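Local coordinates for acetolactate synthase isozyme 1 large subunit (Escherichia coli, PDB 6LPI), which binds thiamine diphosphate, a magnesium ion and flavin-adenine dinucleotide as a member of the thiamine diphosphate-dependent enzyme family, at residues G64-G69 and A425-A430; I95-L100 and L416-F421; M242-L247 and H394-A399; I387-G392 and W410-G415. All blocks are in the same frame, centred on the assembly; numbering follows the deposited sequence.

Interaction 1: G64-G69 and A425-A430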
# COMPACT_ATOMS: atom_id res chain seq x y z
N GLY B 64 2.23 -12.27 7.08
CA GLY B 64 2.56 -10.99 6.48
C GLY B 64 1.37 -10.05 6.44
O GLY B 64 1.50 -8.86 6.75
N PHE B 65 0.19 -10.56 6.09
CA PHE B 65 -0.96 -9.65 6.02
C PHE B 65 -1.42 -9.23 7.42
O PHE B 65 -1.95 -8.13 7.58
CB PHE B 65 -2.09 -10.29 5.23
CG PHE B 65 -1.93 -10.18 3.75
CD1 PHE B 65 -1.69 -8.95 3.15
CD2 PHE B 65 -2.00 -11.31 2.94
CE1 PHE B 65 -1.55 -8.84 1.78
CE2 PHE B 65 -1.85 -11.21 1.56
CZ PHE B 65 -1.62 -9.97 0.98
N ILE B 66 -1.22 -10.07 8.44
CA ILE B 66 -1.50 -9.65 9.82
C ILE B 66 -0.55 -8.55 10.24
O ILE B 66 -0.95 -7.54 10.85
CB ILE B 66 -1.43 -10.85 10.77
CG1 ILE B 66 -2.58 -11.82 10.54
CG2 ILE B 66 -1.46 -10.39 12.23
CD1 ILE B 66 -2.37 -13.09 11.31
N ALA B 67 0.74 -8.74 9.96
CA ALA B 67 1.68 -7.64 10.13
C ALA B 67 1.18 -6.40 9.38
O ALA B 67 1.29 -5.28 9.87
CB ALA B 67 3.07 -8.06 9.66
N GLN B 68 0.62 -6.61 8.19
CA GLN B 68 0.10 -5.49 7.42
C GLN B 68 -1.05 -4.80 8.13
O GLN B 68 -1.14 -3.57 8.10
CB GLN B 68 -0.31 -5.95 6.04
CG GLN B 68 0.78 -5.71 5.02
CD GLN B 68 0.20 -5.28 3.67
OE1 GLN B 68 -0.64 -4.37 3.60
NE2 GLN B 68 0.60 -5.97 2.62
N GLY B 69 -1.98 -5.55 8.72
CA GLY B 69 -3.08 -4.92 9.44
C GLY B 69 -2.60 -4.09 10.62
O GLY B 69 -3.07 -2.97 10.85
N ALA B 425 -5.62 -9.15 7.42
CA ALA B 425 -5.51 -7.73 7.75
C ALA B 425 -6.41 -7.37 8.93
O ALA B 425 -5.99 -6.65 9.85
CB ALA B 425 -5.86 -6.88 6.54
N ALA B 426 -7.64 -7.88 8.94
CA ALA B 426 -8.53 -7.61 10.06
C ALA B 426 -7.97 -8.21 11.35
O ALA B 426 -8.07 -7.60 12.42
CB ALA B 426 -9.93 -8.17 9.77
N ILE B 427 -7.36 -9.39 11.26
CA ILE B 427 -6.76 -9.99 12.44
C ILE B 427 -5.68 -9.06 13.01
O ILE B 427 -5.63 -8.79 14.23
CB ILE B 427 -6.20 -11.38 12.09
CG1 ILE B 427 -7.37 -12.33 11.87
CG2 ILE B 427 -5.29 -11.90 13.18
CD1 ILE B 427 -7.01 -13.59 11.16
N GLY B 428 -4.82 -8.53 12.13
CA GLY B 428 -3.80 -7.59 12.58
C GLY B 428 -4.40 -6.35 13.22
O GLY B 428 -3.99 -5.94 14.31
N ALA B 429 -5.39 -5.75 12.55
CA ALA B 429 -6.06 -4.57 13.11
C ALA B 429 -6.63 -4.85 14.49
O ALA B 429 -6.61 -3.97 15.37
CB ALA B 429 -7.16 -4.09 12.17
N ALA B 430 -7.23 -6.03 14.68
CA ALA B 430 -7.75 -6.39 15.99
C ALA B 430 -6.64 -6.40 17.02
O ALA B 430 -6.75 -5.77 18.08
CB ALA B 430 -8.44 -7.75 15.94
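Ala-425 O is met by two groups. Ala-429 N, one turn on in the same helix, bonds to Ala-425 O at 2.9 Å. CA of Gly-69, from the other helix, brings a C-H to it at 3.4 Å between Gly-69 CA and Ala-425 O. The reciprocal contact lies about one turn away, where Gly-428 CA points a C-H at Ile-66 O across 3.3 Å. A longer contact of the same kind runs from Ala-425 CA to Phe-65 O. These weak contacts link the two backbones without any conventional hydrogen bond across the pair. They are possible because Gly-69 and Gly-428 face each other's helix with no side chain in the way. The axes of the short segments come within 6.3 Å and cross at -46°.

Beside the glycines the two isoleucines meet obliquely. Ile-427 CG2 lies 3.7 Å from Ile-66 CD1 and also meets Ile-66 CG1. In Ile-66 the branch CG2 is anti to the backbone N, which brings it against CA and N of Gly-428. CG1 takes the other direction and carries CD1 to Ile-427. Both residues also touch Thr-456 of helix 453-459, which covers this side of the pair.

Phe-65 contributes mainly its backbone O here, while its ring leads away toward Thr-418. All the touching residues are buried. The pair joins helix 60-74 of the N-terminal family region to helix 422-432 of the C-terminal one. It is a glycine-mediated helix crossing with CA-H...O contacts, set between the two thiamine diphosphate-binding regions of one chain.

Interaction 2: I95-L100 and L416-F421. With TPP (thiamine diphosphate), chain J.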
# COMPACT_ATOMS: atom_id res chain seq x y z
N ILE B 95 4.44 -9.36 1.01
CA ILE B 95 5.46 -8.31 0.86
C ILE B 95 5.19 -7.45 -0.39
O ILE B 95 5.17 -6.23 -0.28
CB ILE B 95 6.88 -8.94 0.93
CG1 ILE B 95 7.40 -8.99 2.36
CG2 ILE B 95 7.88 -8.13 0.15
CD1 ILE B 95 6.63 -9.76 3.36
N ALA B 96 4.91 -8.04 -1.54
CA ALA B 96 4.63 -7.26 -2.75
C ALA B 96 3.40 -6.37 -2.56
O ALA B 96 3.38 -5.19 -2.97
CB ALA B 96 4.44 -8.19 -3.95
N ASP B 97 2.35 -6.91 -1.94
CA ASP B 97 1.21 -6.08 -1.59
C ASP B 97 1.66 -4.93 -0.71
O ASP B 97 1.20 -3.79 -0.90
CB ASP B 97 0.14 -6.90 -0.89
CG ASP B 97 -1.12 -6.09 -0.62
OD1 ASP B 97 -1.94 -5.93 -1.55
OD2 ASP B 97 -1.28 -5.59 0.53
N ALA B 98 2.54 -5.19 0.26
CA ALA B 98 3.04 -4.08 1.08
C ALA B 98 3.75 -3.04 0.23
O ALA B 98 3.60 -1.83 0.47
CB ALA B 98 3.97 -4.61 2.17
N ARG B 99 4.51 -3.48 -0.77
CA ARG B 99 5.26 -2.56 -1.62
C ARG B 99 4.34 -1.64 -2.43
O ARG B 99 4.48 -0.41 -2.38
CB ARG B 99 6.17 -3.34 -2.57
CG ARG B 99 6.91 -2.46 -3.55
CD ARG B 99 7.92 -1.63 -2.85
NE ARG B 99 8.94 -1.20 -3.79
CZ ARG B 99 9.71 -0.14 -3.62
NH1 ARG B 99 9.58 0.61 -2.54
NH2 ARG B 99 10.61 0.18 -4.54
N LEU B 100 3.36 -2.20 -3.15
CA LEU B 100 2.64 -1.30 -4.03
C LEU B 100 1.68 -0.36 -3.29
O LEU B 100 1.34 0.71 -3.84
CB LEU B 100 1.83 -2.06 -5.07
CG LEU B 100 2.42 -3.20 -5.90
CD1 LEU B 100 1.39 -3.62 -6.93
CD2 LEU B 100 3.71 -2.87 -6.53
N LEU B 416 -1.74 -3.77 -5.29
CA LEU B 416 -1.65 -5.12 -5.80
C LEU B 416 -3.02 -5.74 -5.96
O LEU B 416 -3.22 -6.58 -6.85
CB LEU B 416 -0.79 -5.97 -4.87
CG LEU B 416 -0.56 -7.38 -5.37
CD1 LEU B 416 0.13 -7.24 -6.71
CD2 LEU B 416 0.26 -8.20 -4.35
N GLY B 417 -3.98 -5.33 -5.13
CA GLY B 417 -5.34 -5.82 -5.21
C GLY B 417 -5.35 -7.31 -4.93
O GLY B 417 -5.80 -8.08 -5.77
N THR B 418 -4.87 -7.72 -3.77
CA THR B 418 -4.66 -9.12 -3.44
C THR B 418 -5.96 -9.72 -2.89
O THR B 418 -6.46 -9.26 -1.86
CB THR B 418 -3.57 -9.26 -2.38
OG1 THR B 418 -2.47 -8.39 -2.68
CG2 THR B 418 -3.09 -10.68 -2.24
N MET B 419 -6.49 -10.74 -3.55
CA MET B 419 -7.50 -11.54 -2.88
C MET B 419 -6.87 -12.20 -1.67
O MET B 419 -5.69 -12.59 -1.70
CB MET B 419 -8.13 -12.59 -3.79
CG MET B 419 -8.84 -11.98 -5.01
SD MET B 419 -9.49 -13.21 -6.15
CE MET B 419 -10.27 -14.29 -4.92
N GLY B 420 -7.63 -12.24 -0.58
CA GLY B 420 -7.15 -12.84 0.65
C GLY B 420 -6.58 -11.85 1.64
O GLY B 420 -6.20 -12.26 2.74
N PHE B 421 -6.50 -10.57 1.28
CA PHE B 421 -5.96 -9.56 2.18
C PHE B 421 -6.84 -9.36 3.42
O PHE B 421 -6.33 -9.25 4.55
CB PHE B 421 -5.80 -8.26 1.39
CG PHE B 421 -5.64 -7.03 2.25
CD1 PHE B 421 -4.37 -6.58 2.60
CD2 PHE B 421 -6.74 -6.34 2.71
CE1 PHE B 421 -4.22 -5.46 3.39
CE2 PHE B 421 -6.59 -5.21 3.48
CZ PHE B 421 -5.33 -4.77 3.82
N1' TPP J . -6.12 -14.11 -8.06
C2' TPP J . -5.71 -13.36 -6.97
CM2 TPP J . -4.84 -13.95 -5.90
N3' TPP J . -6.08 -12.04 -6.85
C4' TPP J . -6.84 -11.44 -7.80
N4' TPP J . -7.15 -10.16 -7.62
C5' TPP J . -7.27 -12.19 -8.91
C6' TPP J . -6.90 -13.53 -9.02
C7' TPP J . -8.16 -11.57 -9.97
N3 TPP J . -9.42 -11.25 -9.36
C2 TPP J . -9.73 -10.01 -8.87
S1 TPP J . -11.18 -9.89 -8.23
C5 TPP J . -11.49 -11.44 -8.55
C4 TPP J . -10.46 -12.10 -9.16
CM4 TPP J . -10.55 -13.54 -9.55
C6 TPP J . -12.84 -12.00 -8.15
C7 TPP J . -13.16 -11.73 -6.68
O7 TPP J . -13.86 -12.85 -6.18
PA TPP J . -14.77 -12.74 -4.85
O1A TPP J . -13.97 -13.01 -3.61
O2A TPP J . -15.88 -13.76 -5.05
O3A TPP J . -15.32 -11.23 -4.75
PB TPP J . -16.70 -10.72 -5.46
O1B TPP J . -17.30 -9.60 -4.62
O2B TPP J . -16.48 -10.22 -6.87
O3B TPP J . -17.65 -11.89 -5.60
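Asp-97 and Thr-418 form the close, buried part of this contact. Thr-418 OG1 donates to Asp-97 OD1 at 2.8 Å, approaching from above the carboxylate plane, 45° out of it. Ser-413 OG also lies by OD1, at a modelled distance too short to trust, and accepts a bond from Thr-418 N. Asp-97 OD2 is held by a salt bridge to Arg-72 and a hydrogen bond from Gln-68. With Thr-418 at OD1 and these two at OD2, both oxygens are held, which probably favours the charged form. The ring of Phe-421 lies obliquely beside OD2.

The other side is apolar and partly open; Leu-100 there is exposed, though it also touches flavin-adenine dinucleotide. With its CG anti to the backbone N (chi1 -176°), Leu-416 lays CD2 along the helix, 3.4 Å from Asp-97 N. Ala-96 CB touches the same methyl loosely. Leu-100 sets CD1 against the backbone and CB of Leu-416.

The other side of the loop faces thiamine diphosphate. Gly-417 O accepts a hydrogen bond from TPP N4' at 3.1 Å. Met-419 reaches both rings, CG at the pyrimidine and SD at the thiazolium, consistent with the cofactor's V shape.

Segment 416-421 lies in the loop between strand 410-411 and helix 422-432. Helix 86-101 lies against it, with helix 60-74 covering the Asp-97 end and strand 105-111 behind Ile-95 and Ala-98.

Interaction 3: M242-L247 and H394-A399. With FAD (flavin-adenine dinucleotide), chain I.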
# COMPACT_ATOMS: atom_id res chain seq x y z
N MET B 242 -11.40 11.58 -3.39
CA MET B 242 -10.39 10.72 -2.79
C MET B 242 -10.21 9.47 -3.64
O MET B 242 -11.13 9.02 -4.32
CB MET B 242 -10.76 10.33 -1.36
CG MET B 242 -10.94 11.48 -0.41
SD MET B 242 -12.21 11.16 0.84
CE MET B 242 -13.72 11.62 -0.02
N THR B 243 -9.00 8.93 -3.61
CA THR B 243 -8.77 7.61 -4.19
C THR B 243 -9.31 6.54 -3.26
O THR B 243 -9.72 6.82 -2.13
CB THR B 243 -7.29 7.38 -4.41
OG1 THR B 243 -6.64 7.41 -3.14
CG2 THR B 243 -6.70 8.45 -5.30
N LEU B 244 -9.28 5.29 -3.72
CA LEU B 244 -9.64 4.18 -2.84
C LEU B 244 -8.82 4.16 -1.55
O LEU B 244 -9.31 3.71 -0.51
CB LEU B 244 -9.48 2.84 -3.57
CG LEU B 244 -9.87 1.61 -2.75
CD1 LEU B 244 -11.35 1.64 -2.49
CD2 LEU B 244 -9.47 0.36 -3.48
N MET B 245 -7.57 4.63 -1.60
CA MET B 245 -6.67 4.62 -0.46
C MET B 245 -6.88 5.79 0.47
O MET B 245 -6.20 5.86 1.50
CB MET B 245 -5.21 4.64 -0.93
CG MET B 245 -4.84 3.50 -1.87
SD MET B 245 -5.30 1.92 -1.16
CE MET B 245 -3.86 1.73 -0.08
N ALA B 246 -7.75 6.74 0.13
CA ALA B 246 -7.94 7.96 0.92
C ALA B 246 -9.33 8.08 1.54
O ALA B 246 -9.63 9.11 2.16
CB ALA B 246 -7.63 9.19 0.06
N LEU B 247 -10.19 7.07 1.36
CA LEU B 247 -11.50 7.11 1.97
C LEU B 247 -11.39 7.36 3.47
O LEU B 247 -10.52 6.80 4.15
CB LEU B 247 -12.22 5.79 1.73
CG LEU B 247 -12.35 5.38 0.26
CD1 LEU B 247 -13.35 4.22 0.15
CD2 LEU B 247 -12.70 6.56 -0.72
N HIS B 394 -17.63 -7.04 -3.95
CA HIS B 394 -18.00 -6.68 -2.58
C HIS B 394 -17.16 -5.52 -2.06
O HIS B 394 -17.66 -4.66 -1.32
CB HIS B 394 -17.86 -7.89 -1.66
CG HIS B 394 -16.44 -8.36 -1.48
ND1 HIS B 394 -15.84 -9.26 -2.33
CD2 HIS B 394 -15.50 -8.02 -0.57
CE1 HIS B 394 -14.58 -9.45 -1.95
NE2 HIS B 394 -14.36 -8.71 -0.87
N GLN B 395 -15.87 -5.48 -2.43
CA GLN B 395 -14.97 -4.40 -2.04
C GLN B 395 -15.40 -3.07 -2.67
O GLN B 395 -15.44 -2.04 -1.99
CB GLN B 395 -13.53 -4.74 -2.43
CG GLN B 395 -12.53 -3.56 -2.50
CD GLN B 395 -11.19 -3.95 -3.16
OE1 GLN B 395 -11.16 -4.85 -4.00
NE2 GLN B 395 -10.11 -3.27 -2.79
N MET B 396 -15.66 -3.05 -3.99
CA MET B 396 -16.07 -1.78 -4.59
C MET B 396 -17.41 -1.33 -4.03
O MET B 396 -17.62 -0.13 -3.80
CB MET B 396 -16.10 -1.90 -6.12
CG MET B 396 -14.72 -2.05 -6.80
SD MET B 396 -13.29 -1.29 -5.93
CE MET B 396 -13.67 0.45 -5.89
N TRP B 397 -18.34 -2.27 -3.82
CA TRP B 397 -19.63 -1.93 -3.20
C TRP B 397 -19.42 -1.29 -1.83
O TRP B 397 -20.05 -0.28 -1.50
CB TRP B 397 -20.51 -3.18 -3.09
CG TRP B 397 -21.10 -3.69 -4.39
CD1 TRP B 397 -21.44 -2.95 -5.48
CD2 TRP B 397 -21.41 -5.05 -4.70
NE1 TRP B 397 -21.95 -3.77 -6.46
CE2 TRP B 397 -21.94 -5.06 -6.01
CE3 TRP B 397 -21.30 -6.26 -4.01
CZ2 TRP B 397 -22.37 -6.24 -6.63
CZ3 TRP B 397 -21.72 -7.42 -4.63
CH2 TRP B 397 -22.25 -7.41 -5.92
N THR B 398 -18.53 -1.89 -1.01
CA THR B 398 -18.27 -1.34 0.32
C THR B 398 -17.63 0.04 0.24
O THR B 398 -18.04 0.96 0.96
CB THR B 398 -17.36 -2.28 1.11
OG1 THR B 398 -17.90 -3.60 1.08
CG2 THR B 398 -17.25 -1.80 2.54
N ALA B 399 -16.64 0.20 -0.63
CA ALA B 399 -16.03 1.51 -0.83
C ALA B 399 -17.07 2.55 -1.23
O ALA B 399 -17.03 3.70 -0.77
CB ALA B 399 -14.94 1.41 -1.91
PA FAD I . -1.15 5.24 -3.05
O1A FAD I . -2.04 4.92 -1.92
O2A FAD I . -0.15 4.19 -3.46
O5B FAD I . -0.47 6.57 -2.53
C5B FAD I . 0.95 6.65 -2.29
C4B FAD I . 1.43 7.97 -2.82
O4B FAD I . 1.47 8.96 -1.76
C3B FAD I . 2.83 7.95 -3.41
O3B FAD I . 2.87 8.82 -4.54
C2B FAD I . 3.68 8.41 -2.22
O2B FAD I . 4.96 8.93 -2.57
C1B FAD I . 2.77 9.50 -1.68
N9A FAD I . 3.03 9.90 -0.31
C8A FAD I . 3.10 9.11 0.80
N7A FAD I . 3.32 9.76 1.92
C5A FAD I . 3.41 11.09 1.51
C6A FAD I . 3.65 12.29 2.21
N6A FAD I . 3.85 12.35 3.53
N1A FAD I . 3.69 13.43 1.50
C2A FAD I . 3.50 13.38 0.17
N3A FAD I . 3.26 12.31 -0.59
C4A FAD I . 3.23 11.19 0.14
N1 FAD I . -8.65 3.48 -7.06
C2 FAD I . -9.35 4.61 -7.38
O2 FAD I . -8.90 5.72 -7.13
N3 FAD I . -10.59 4.51 -7.99
C4 FAD I . -11.23 3.34 -8.32
O4 FAD I . -12.34 3.38 -8.86
C4X FAD I . -10.48 2.14 -7.99
N5 FAD I . -11.02 0.97 -8.27
C5X FAD I . -10.30 -0.17 -7.93
C6 FAD I . -10.85 -1.42 -8.20
C7 FAD I . -10.17 -2.59 -7.87
C7M FAD I . -10.78 -3.93 -8.19
C8 FAD I . -8.91 -2.51 -7.24
C8M FAD I . -8.15 -3.76 -6.88
C9 FAD I . -8.36 -1.26 -6.97
C9A FAD I . -9.04 -0.10 -7.31
N10 FAD I . -8.50 1.18 -7.04
C10 FAD I . -9.20 2.32 -7.36
C1' FAD I . -7.20 1.33 -6.39
C2' FAD I . -6.08 1.60 -7.38
O2' FAD I . -5.61 0.37 -7.94
C3' FAD I . -4.92 2.28 -6.66
O3' FAD I . -4.49 1.47 -5.57
C4' FAD I . -5.24 3.67 -6.13
O4' FAD I . -6.09 4.34 -7.06
C5' FAD I . -4.00 4.50 -5.90
O5' FAD I . -4.31 5.58 -5.00
P FAD I . -3.19 6.56 -4.53
O1P FAD I . -2.87 7.52 -5.68
O2P FAD I . -3.56 7.09 -3.34
O3P FAD I . -1.99 5.59 -4.34
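Leu-244 and Gln-395 meet at about a right angle. The amide end of the glutamine reaches the leucine through NE2, 3.8 Å from Leu-244 CD2. Leu-244 has CG anti to the backbone N (chi1 -178°), which turns the side chain toward the helix; CD2 meets both Gln-395 NE2 and FAD N10. CD1 touches Ala-399 instead, with Leu-244 CD1 3.6 Å from Ala-399 CB. The same alanine methyl receives Leu-247, whose CD1 is 3.8 Å from Ala-399 CB. Gln-395 OE1 bonds back to Gly-392 N, and NE2 has weak hydrogen bonds to Thr-412 OG1 and Ser-413 O.

This contact joins the central domain to the C-terminal thiamine diphosphate-binding region. Segment 242-247 is in the loop after strand 240-242 of the central domain's parallel sheet, and segment 394-399 belongs to helix 393-401 of a beta-alpha-beta unit. Flavin-adenine dinucleotide lies along the junction.

Leu-244 CB and the sulfur of Met-396 stand over the same face of the flavin. The bent chain of Met-396 puts SD 3.3 Å from FAD C6 and carries CE toward FAD N5, loosely against Leu-244 CD1. Thr-243 OG1 donates to FAD O2P at 3.1 Å, and Leu-244 N gives a weak bond to FAD O2. At the start of the helix, His-394 N binds thiamine diphosphate. His-394 O accepts both Thr-398 N and Thr-398 OG1, from opposite faces of its plane.

Interaction 4: I387-G392 and W410-G415. With TPP (thiamine diphosphate), chain J.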
# COMPACT_ATOMS: atom_id res chain seq x y z
N ILE B 387 -12.61 -1.06 9.37
CA ILE B 387 -13.22 -1.76 8.23
C ILE B 387 -12.12 -2.24 7.30
O ILE B 387 -11.26 -1.48 6.87
CB ILE B 387 -14.24 -0.91 7.46
CG1 ILE B 387 -15.35 -0.41 8.39
CG2 ILE B 387 -14.89 -1.72 6.29
CD1 ILE B 387 -15.13 0.89 9.12
N THR B 388 -12.19 -3.52 6.99
CA THR B 388 -11.27 -4.26 6.15
C THR B 388 -12.07 -4.89 5.01
O THR B 388 -13.28 -5.11 5.14
CB THR B 388 -10.62 -5.35 7.04
OG1 THR B 388 -9.57 -4.77 7.82
CG2 THR B 388 -10.11 -6.47 6.27
N THR B 389 -11.43 -5.12 3.86
CA THR B 389 -12.12 -5.79 2.75
C THR B 389 -11.17 -6.73 2.04
O THR B 389 -9.95 -6.58 2.11
CB THR B 389 -12.71 -4.88 1.65
OG1 THR B 389 -11.70 -4.60 0.67
CG2 THR B 389 -13.26 -3.59 2.19
N ASP B 390 -11.74 -7.71 1.37
CA ASP B 390 -11.00 -8.45 0.36
C ASP B 390 -11.15 -7.72 -0.98
O ASP B 390 -11.39 -6.50 -1.02
CB ASP B 390 -11.45 -9.92 0.37
CG ASP B 390 -10.54 -10.83 1.23
OD1 ASP B 390 -9.30 -10.73 1.02
OD2 ASP B 390 -11.01 -11.66 2.07
N VAL B 391 -10.97 -8.42 -2.10
CA VAL B 391 -10.90 -7.80 -3.42
C VAL B 391 -11.99 -8.38 -4.34
O VAL B 391 -12.14 -9.60 -4.44
CB VAL B 391 -9.51 -7.99 -4.05
CG1 VAL B 391 -9.53 -7.58 -5.50
CG2 VAL B 391 -8.49 -7.18 -3.27
N GLY B 392 -12.72 -7.51 -5.02
CA GLY B 392 -13.77 -7.93 -5.96
C GLY B 392 -14.95 -6.96 -5.94
O GLY B 392 -14.80 -5.79 -5.59
N TRP B 410 -10.08 2.54 7.26
CA TRP B 410 -10.35 1.80 6.04
C TRP B 410 -9.07 1.10 5.61
O TRP B 410 -8.05 1.75 5.35
CB TRP B 410 -10.83 2.79 4.98
CG TRP B 410 -10.97 2.33 3.60
CD1 TRP B 410 -10.28 2.77 2.51
CD2 TRP B 410 -11.92 1.37 3.11
NE1 TRP B 410 -10.73 2.14 1.37
CE2 TRP B 410 -11.72 1.26 1.71
CE3 TRP B 410 -12.88 0.56 3.72
CZ2 TRP B 410 -12.47 0.40 0.92
CZ3 TRP B 410 -13.62 -0.30 2.93
CH2 TRP B 410 -13.41 -0.37 1.54
N LEU B 411 -9.10 -0.24 5.61
CA LEU B 411 -7.98 -1.10 5.26
C LEU B 411 -8.37 -1.92 4.03
O LEU B 411 -9.14 -2.87 4.14
CB LEU B 411 -7.62 -2.06 6.40
CG LEU B 411 -6.60 -1.73 7.50
CD1 LEU B 411 -6.92 -0.43 8.19
CD2 LEU B 411 -6.51 -2.85 8.52
N THR B 412 -7.79 -1.60 2.89
CA THR B 412 -8.02 -2.38 1.68
C THR B 412 -6.72 -2.52 0.91
O THR B 412 -5.79 -1.72 1.07
CB THR B 412 -9.09 -1.74 0.80
OG1 THR B 412 -9.59 -2.71 -0.13
CG2 THR B 412 -8.54 -0.57 0.05
N SER B 413 -6.63 -3.57 0.12
CA SER B 413 -5.48 -3.81 -0.74
C SER B 413 -5.79 -3.20 -2.11
O SER B 413 -6.64 -3.71 -2.84
CB SER B 413 -5.20 -5.31 -0.83
OG SER B 413 -4.28 -5.62 -1.84
N GLY B 414 -5.13 -2.08 -2.44
CA GLY B 414 -5.40 -1.33 -3.67
C GLY B 414 -4.42 -1.46 -4.83
O GLY B 414 -4.83 -1.56 -6.00
N GLY B 415 -3.13 -1.32 -4.53
CA GLY B 415 -2.08 -1.40 -5.52
C GLY B 415 -2.00 -2.77 -6.13
O GLY B 415 -2.15 -2.95 -7.33
N1' TPP J . -6.12 -14.11 -8.06
C2' TPP J . -5.71 -13.36 -6.97
CM2 TPP J . -4.84 -13.95 -5.90
N3' TPP J . -6.08 -12.04 -6.85
C4' TPP J . -6.84 -11.44 -7.80
N4' TPP J . -7.15 -10.16 -7.62
C5' TPP J . -7.27 -12.19 -8.91
C6' TPP J . -6.90 -13.53 -9.02
C7' TPP J . -8.16 -11.57 -9.97
N3 TPP J . -9.42 -11.25 -9.36
C2 TPP J . -9.73 -10.01 -8.87
S1 TPP J . -11.18 -9.89 -8.23
C5 TPP J . -11.49 -11.44 -8.55
C4 TPP J . -10.46 -12.10 -9.16
CM4 TPP J . -10.55 -13.54 -9.55
C6 TPP J . -12.84 -12.00 -8.15
C7 TPP J . -13.16 -11.73 -6.68
O7 TPP J . -13.86 -12.85 -6.18
PA TPP J . -14.77 -12.74 -4.85
O1A TPP J . -13.97 -13.01 -3.61
O2A TPP J . -15.88 -13.76 -5.05
O3A TPP J . -15.32 -11.23 -4.75
PB TPP J . -16.70 -10.72 -5.46
O1B TPP J . -17.30 -9.60 -4.62
O2B TPP J . -16.48 -10.22 -6.87
O3B TPP J . -17.65 -11.89 -5.60
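Thr-389 reaches toward Thr-412 and Trp-410 across the strand pair. Its CB lies 4.2 Å from Thr-412 OG1. At CB the side chain divides. OG1 sits between the backbone N and the carbonyl carbon (chi1 87°), where it accepts from Thr-412 OG1 at 2.9 Å. The same OG1 donates to Asp-390 O at 2.6 Å, in the carbonyl plane and on a lone pair. The hydroxyl is thus fixed by one bond in and one bond out. The methyl CG2 goes the other way and touches Trp-410 obliquely, 3.3 Å from Trp-410 CH2.

Ile-387 also touches the indole, and Thr-412 CB lies over one face near the rim. Ile-387 CG2 is at the ring edge, in plane, 3.9 Å from Trp-410 CZ3. Trp-410 NE1 bonds to Leu-244 O of the central domain. Thr-388 and Leu-411 are on the other face of the sheet, with Thr-388 OG1 against Leu-411 CB and CD2.

The backbones form a short parallel ladder. Leu-411 N donates to Ile-387 O at 2.8 Å, and Thr-389 N to Leu-411 O at 3.2 Å. Beyond it the chains part. Val-391 and Gly-392 go to thiamine diphosphate, and Gly-414 O bonds to flavin-adenine dinucleotide.

The strands belong to a right-handed beta-alpha-beta unit. Strand 410-411 lies outermost, strand 386-389 runs between it and strand 438-443, helix 393-401 packs on the Trp-410 face, and helix 60-74 touches Leu-411.

In the fold
The four contacts cluster near the centre of the chain, with centres from 8 Å (interactions 3 and 4) to 18 Å (interactions 1 and 3) apart. Interactions 1 and 2 bring helices 60-74 and 86-101 of the N-terminal region to the C-terminal one. Interaction 3 adds the central domain. Interaction 4 lies within the C-terminal sheet and touches the other three. Along the chain, interaction 1 spans interaction 2, which spans 3 and 4; the segments of 3 and 4 alternate. Residues 387-430 thus supply one side of every contact and both sides of interaction 4, so this run ties three regions together, with interactions 2, 3 and 4 touching both organic cofactors.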